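PDB 3ZLE: apical membrane antigen 1 from Toxoplasma gondii, which may take part in host cell invasion by the parasite, this fragment being part of the extracellular region of a membrane antigen paralogue found in sporozoites. Local coordinates for residues I32-G37 / S268-T273; N68-A73 / Y158-S163. One frame throughout, in Å; residues are numbered along the deposited sequence.

Interaction 1: residues I32-G37 / S268-T273; sequences IFVDLG and SDAPTT
D269 reaches from one irregular loop into another and joins them mainly through backbone atoms of 32-37. Followed outward, its CB lies against V34 O and L36 N, each 3.5 Å away. With chi1 at -56°, CG swings away from the carbonyl carbon of D269 and keeps to the side of its own N. OD2 then accepts a short hydrogen bond from L36 N at 2.6 Å, met on the anti side of the carboxylate, and it also accepts from G31 N. OD1 is taken by the hydroxyl of S296, so both oxygens have partners. These donors would probably stabilise the charge, although D35 OD1 stands only 4.0 Å from D269 OD2. D35 has its own neutral donors, G47 N and G48 N among them, and closes an Asx turn onto G37 N. The backbone of D269 adds a further bond, its N donating to V34 O at 2.8 Å. S268 OG lies near the plane of the F33 ring, at its edge, and takes a weak bond from V34 N. The contact thus fastens the loop that follows helix 253-262 to the one leading into strand 38-40, with P189 of strand 187-191 touching F33 and V34.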
loop_
_atom_site.group_PDB
_atom_site.type_symbol
_atom_site.label_atom_id
_atom_site.label_comp_id
_atom_site.label_asym_id
_atom_site.label_seq_id
_atom_site.Cartn_x
_atom_site.Cartn_y
_atom_site.Cartn_z
ATOM N N ILE A 32 4.301 -1.076 4.696
ATOM C CA ILE A 32 3.106 -0.771 3.890
ATOM C C ILE A 32 2.047 -0.161 4.799
ATOM O O ILE A 32 1.676 1.014 4.628
ATOM C CB ILE A 32 2.564 -2.041 3.208
ATOM C CG1 ILE A 32 3.663 -2.668 2.319
ATOM C CG2 ILE A 32 1.309 -1.731 2.410
ATOM C CD1 ILE A 32 3.416 -4.112 1.962
ATOM N N PHE A 33 1.704 -0.870 5.882
ATOM C CA PHE A 33 0.707 -0.337 6.855
ATOM C C PHE A 33 1.222 0.973 7.435
ATOM O O PHE A 33 0.639 2.047 7.196
ATOM C CB PHE A 33 0.384 -1.363 7.954
ATOM C CG PHE A 33 -0.664 -0.896 8.961
ATOM C CD1 PHE A 33 -2.043 -0.938 8.646
ATOM C CD2 PHE A 33 -0.300 -0.574 10.252
ATOM C CE1 PHE A 33 -3.007 -0.536 9.563
ATOM C CE2 PHE A 33 -1.266 -0.167 11.190
ATOM C CZ PHE A 33 -2.631 -0.149 10.840
ATOM N N VAL A 34 2.373 0.908 8.108
ATOM C CA VAL A 34 3.158 2.102 8.424
ATOM C C VAL A 34 4.540 2.028 7.745
ATOM O O VAL A 34 5.289 1.033 7.896
ATOM C CB VAL A 34 3.380 2.240 9.932
ATOM C CG1 VAL A 34 4.483 3.272 10.204
ATOM C CG2 VAL A 34 2.080 2.627 10.630
ATOM N N ASP A 35 4.825 3.040 6.944
ATOM C CA ASP A 35 6.052 3.113 6.158
ATOM C C ASP A 35 7.041 4.062 6.793
ATOM O O ASP A 35 6.898 5.277 6.717
ATOM C CB ASP A 35 5.747 3.566 4.748
ATOM C CG ASP A 35 6.966 3.642 3.891
ATOM O OD1 ASP A 35 8.094 3.708 4.469
ATOM O OD2 ASP A 35 6.815 3.609 2.625
ATOM N N LEU A 36 8.077 3.523 7.412
ATOM C CA LEU A 36 9.060 4.421 7.998
ATOM C C LEU A 36 10.402 3.824 7.751
ATOM O O LEU A 36 11.201 3.676 8.662
ATOM C CB LEU A 36 8.786 4.671 9.516
ATOM C CG LEU A 36 7.556 5.498 9.899
ATOM C CD1 LEU A 36 7.273 5.424 11.421
ATOM C CD2 LEU A 36 7.657 6.962 9.459
ATOM N N GLY A 37 10.654 3.487 6.490
ATOM C CA GLY A 37 11.771 2.643 6.142
ATOM C C GLY A 37 13.074 3.410 5.999
ATOM O O GLY A 37 14.108 2.818 5.716
ATOM N N SER A 268 5.286 -3.775 8.199
ATOM C CA SER A 268 5.020 -2.536 8.865
ATOM C C SER A 268 6.250 -2.113 9.656
ATOM O O SER A 268 6.974 -2.958 10.195
ATOM C CB SER A 268 3.802 -2.676 9.792
ATOM O OG SER A 268 3.431 -1.419 10.295
ATOM N N ASP A 269 6.510 -0.819 9.683
ATOM C CA ASP A 269 7.682 -0.280 10.394
ATOM C C ASP A 269 7.320 0.384 11.726
ATOM O O ASP A 269 8.089 1.211 12.241
ATOM C CB ASP A 269 8.375 0.745 9.532
ATOM C CG ASP A 269 8.777 0.201 8.191
ATOM O OD1 ASP A 269 8.868 -1.059 8.028
ATOM O OD2 ASP A 269 8.983 1.044 7.283
ATOM N N ALA A 270 6.101 0.153 12.208
ATOM C CA ALA A 270 5.704 0.715 13.521
ATOM C C ALA A 270 6.507 0.053 14.604
ATOM O O ALA A 270 6.809 -1.141 14.507
ATOM C CB ALA A 270 4.219 0.523 13.785
ATOM N N PRO A 271 6.893 0.834 15.632
ATOM C CA PRO A 271 7.606 0.237 16.753
ATOM C C PRO A 271 6.705 -0.741 17.476
ATOM O O PRO A 271 5.492 -0.493 17.636
ATOM C CB PRO A 271 7.956 1.438 17.652
ATOM C CG PRO A 271 7.267 2.635 17.046
ATOM C CD PRO A 271 6.999 2.301 15.619
ATOM N N THR A 272 7.264 -1.899 17.787
ATOM C CA THR A 272 6.495 -2.999 18.346
ATOM C C THR A 272 6.605 -2.986 19.864
ATOM O O THR A 272 5.981 -3.782 20.559
ATOM C CB THR A 272 6.997 -4.343 17.795
ATOM O OG1 THR A 272 6.074 -5.377 18.149
ATOM C CG2 THR A 272 8.392 -4.672 18.334
ATOM N N THR A 273 7.423 -2.076 20.365
ATOM C CA THR A 273 7.664 -1.947 21.783
ATOM C C THR A 273 7.218 -0.558 22.181
ATOM O O THR A 273 7.084 0.321 21.333
ATOM C CB THR A 273 9.159 -2.094 22.096
ATOM O OG1 THR A 273 9.913 -1.318 21.150
ATOM C CG2 THR A 273 9.586 -3.570 22.010
#

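Interaction 2: residues N68-A73 / Y158-S163; sequences NFLDDA and YVLSVS
L70 lays its CD1 methyl over one face of the Y158 ring, 3.9 Å from the centroid and 21° off the normal, a CH-pi contact. The methyl is displaced toward the rim, closest to CZ at 3.6 Å, while L70 CB covers the CE2 side of Y158 at 3.7 Å. L70 CG lies opposite the carbonyl carbon and beside the backbone N (chi1 -58°), a setting that goes with CD1 over the ring; the two side chains cross at about a right angle. Aliphatic packing continues the contact: L70 CD2 faces L160 CD2, and the same CD2 lies over a face of the F69 ring, whose edge is met by L160 CD1 at 4.2 Å from CE2. Further along, A73 CB touches V162 CG2 at 4.1 Å. Within 68-73, polar atoms shape the turn. N68 OD1 accepts from L70 N at 3.0 Å in an Asx turn, the donor standing well above the amide plane, and D71 N bonds to N68 O in a type I turn. S161 OG is buried against A73 CB without a polar partner in the model. The loop 68-73 therefore lies against the end of strand 156-159 and the residues after it, with F69 reaching strands 55-59 and 199-202 and L160 joining it on V149 of strand 148-151.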
loop_
_atom_site.group_PDB
_atom_site.type_symbol
_atom_site.label_atom_id
_atom_site.label_comp_id
_atom_site.label_asym_id
_atom_site.label_seq_id
_atom_site.Cartn_x
_atom_site.Cartn_y
_atom_site.Cartn_z
ATOM N N ASN A 68 -10.376 15.284 9.453
ATOM C CA ASN A 68 -9.950 14.949 8.107
ATOM C C ASN A 68 -8.429 15.093 8.013
ATOM O O ASN A 68 -7.884 16.138 8.284
ATOM C CB ASN A 68 -10.645 15.873 7.127
ATOM C CG ASN A 68 -10.364 15.520 5.671
ATOM O OD1 ASN A 68 -9.478 14.729 5.370
ATOM N ND2 ASN A 68 -11.040 16.216 4.761
ATOM N N PHE A 69 -7.734 14.011 7.746
ATOM C CA PHE A 69 -6.295 14.069 7.799
ATOM C C PHE A 69 -5.676 14.890 6.643
ATOM O O PHE A 69 -4.483 15.156 6.641
ATOM C CB PHE A 69 -5.704 12.666 7.881
ATOM C CG PHE A 69 -5.409 12.054 6.551
ATOM C CD1 PHE A 69 -6.443 11.519 5.762
ATOM C CD2 PHE A 69 -4.087 11.864 6.144
ATOM C CE1 PHE A 69 -6.167 10.919 4.538
ATOM C CE2 PHE A 69 -3.793 11.240 4.922
ATOM C CZ PHE A 69 -4.831 10.734 4.132
ATOM N N LEU A 70 -6.484 15.228 5.632
ATOM C CA LEU A 70 -6.004 16.101 4.555
ATOM C C LEU A 70 -6.169 17.560 4.881
ATOM O O LEU A 70 -5.888 18.410 4.060
ATOM C CB LEU A 70 -6.693 15.812 3.243
ATOM C CG LEU A 70 -6.561 14.394 2.748
ATOM C CD1 LEU A 70 -7.202 14.372 1.367
ATOM C CD2 LEU A 70 -5.071 14.022 2.693
ATOM N N ASP A 71 -6.596 17.849 6.093
ATOM C CA ASP A 71 -6.608 19.223 6.565
ATOM C C ASP A 71 -5.208 19.718 6.856
ATOM O O ASP A 71 -4.283 18.915 7.105
ATOM C CB ASP A 71 -7.467 19.348 7.821
ATOM C CG ASP A 71 -8.961 19.395 7.517
ATOM O OD1 ASP A 71 -9.352 19.333 6.317
ATOM O OD2 ASP A 71 -9.739 19.503 8.497
ATOM N N ASP A 72 -5.043 21.028 6.699
ATOM C CA ASP A 72 -3.879 21.744 7.104
ATOM C C ASP A 72 -3.472 21.334 8.480
ATOM O O ASP A 72 -4.287 21.333 9.397
ATOM C CB ASP A 72 -4.146 23.270 7.078
ATOM C CG ASP A 72 -4.126 23.829 5.691
ATOM O OD1 ASP A 72 -3.669 23.111 4.788
ATOM O OD2 ASP A 72 -4.478 25.017 5.502
ATOM N N ALA A 73 -2.199 21.012 8.640
ATOM C CA ALA A 73 -1.625 20.806 9.961
ATOM C C ALA A 73 -1.446 22.164 10.615
ATOM O O ALA A 73 -1.358 23.185 9.920
ATOM C CB ALA A 73 -0.295 20.114 9.831
ATOM N N TYR A 158 -1.460 16.295 -2.569
ATOM C CA TYR A 158 -1.161 16.749 -1.213
ATOM C C TYR A 158 0.247 16.346 -0.835
ATOM O O TYR A 158 0.640 15.171 -0.986
ATOM C CB TYR A 158 -2.148 16.147 -0.187
ATOM C CG TYR A 158 -3.592 16.572 -0.364
ATOM C CD1 TYR A 158 -4.366 16.022 -1.366
ATOM C CD2 TYR A 158 -4.209 17.457 0.536
ATOM C CE1 TYR A 158 -5.703 16.340 -1.502
ATOM C CE2 TYR A 158 -5.550 17.817 0.376
ATOM C CZ TYR A 158 -6.280 17.249 -0.647
ATOM O OH TYR A 158 -7.583 17.586 -0.861
ATOM N N VAL A 159 0.972 17.292 -0.243
ATOM C CA VAL A 159 2.201 17.009 0.426
ATOM C C VAL A 159 1.946 17.115 1.923
ATOM O O VAL A 159 1.470 18.161 2.401
ATOM C CB VAL A 159 3.300 18.042 0.008
ATOM C CG1 VAL A 159 4.651 17.670 0.630
ATOM C CG2 VAL A 159 3.434 18.039 -1.493
ATOM N N LEU A 160 2.227 16.034 2.666
ATOM C CA LEU A 160 1.961 15.998 4.098
ATOM C C LEU A 160 3.216 16.423 4.881
ATOM O O LEU A 160 4.205 15.690 4.920
ATOM C CB LEU A 160 1.582 14.554 4.568
ATOM C CG LEU A 160 0.417 13.839 3.840
ATOM C CD1 LEU A 160 0.156 12.472 4.428
ATOM C CD2 LEU A 160 -0.884 14.687 3.753
ATOM N N SER A 161 3.091 17.443 5.697
ATOM C CA SER A 161 4.171 17.718 6.615
ATOM C C SER A 161 4.144 16.830 7.869
ATOM O O SER A 161 5.149 16.726 8.569
ATOM C CB SER A 161 4.233 19.195 6.944
ATOM O OG SER A 161 3.164 19.542 7.781
ATOM N N VAL A 162 3.067 16.073 8.056
ATOM C CA VAL A 162 3.043 15.071 9.112
ATOM C C VAL A 162 3.265 13.697 8.533
ATOM O O VAL A 162 2.485 13.239 7.721
ATOM C CB VAL A 162 1.723 15.105 9.918
ATOM C CG1 VAL A 162 1.751 14.117 11.073
ATOM C CG2 VAL A 162 1.474 16.506 10.443
ATOM N N SER A 163 4.316 13.024 8.983
ATOM C CA SER A 163 4.753 11.761 8.366
ATOM C C SER A 163 4.447 10.588 9.256
ATOM O O SER A 163 4.627 9.438 8.839
ATOM C CB SER A 163 6.233 11.777 8.043
ATOM O OG SER A 163 7.003 12.165 9.162
#

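In the fold
The pair illustrates how loops with little regular structure can be secured by quite different chemistry. Interaction 1 is partly buried and polar, relying on backbone N-H groups and a carboxylate where two loops meet. Interaction 2, the more deeply buried although farther from the chain centre, is apolar across its interface, its hydrogen bonds lying within the turn or running to other parts of the chain. In the sequence, both segments of interaction 2 fall between those of interaction 1, and all four belong to the AMA1 family region. Their centres are 19 Å apart, yet the two sites adjoin: L36 CD2 packs 4.0 Å from S163 O, bringing the end of 158-163 against 32-37.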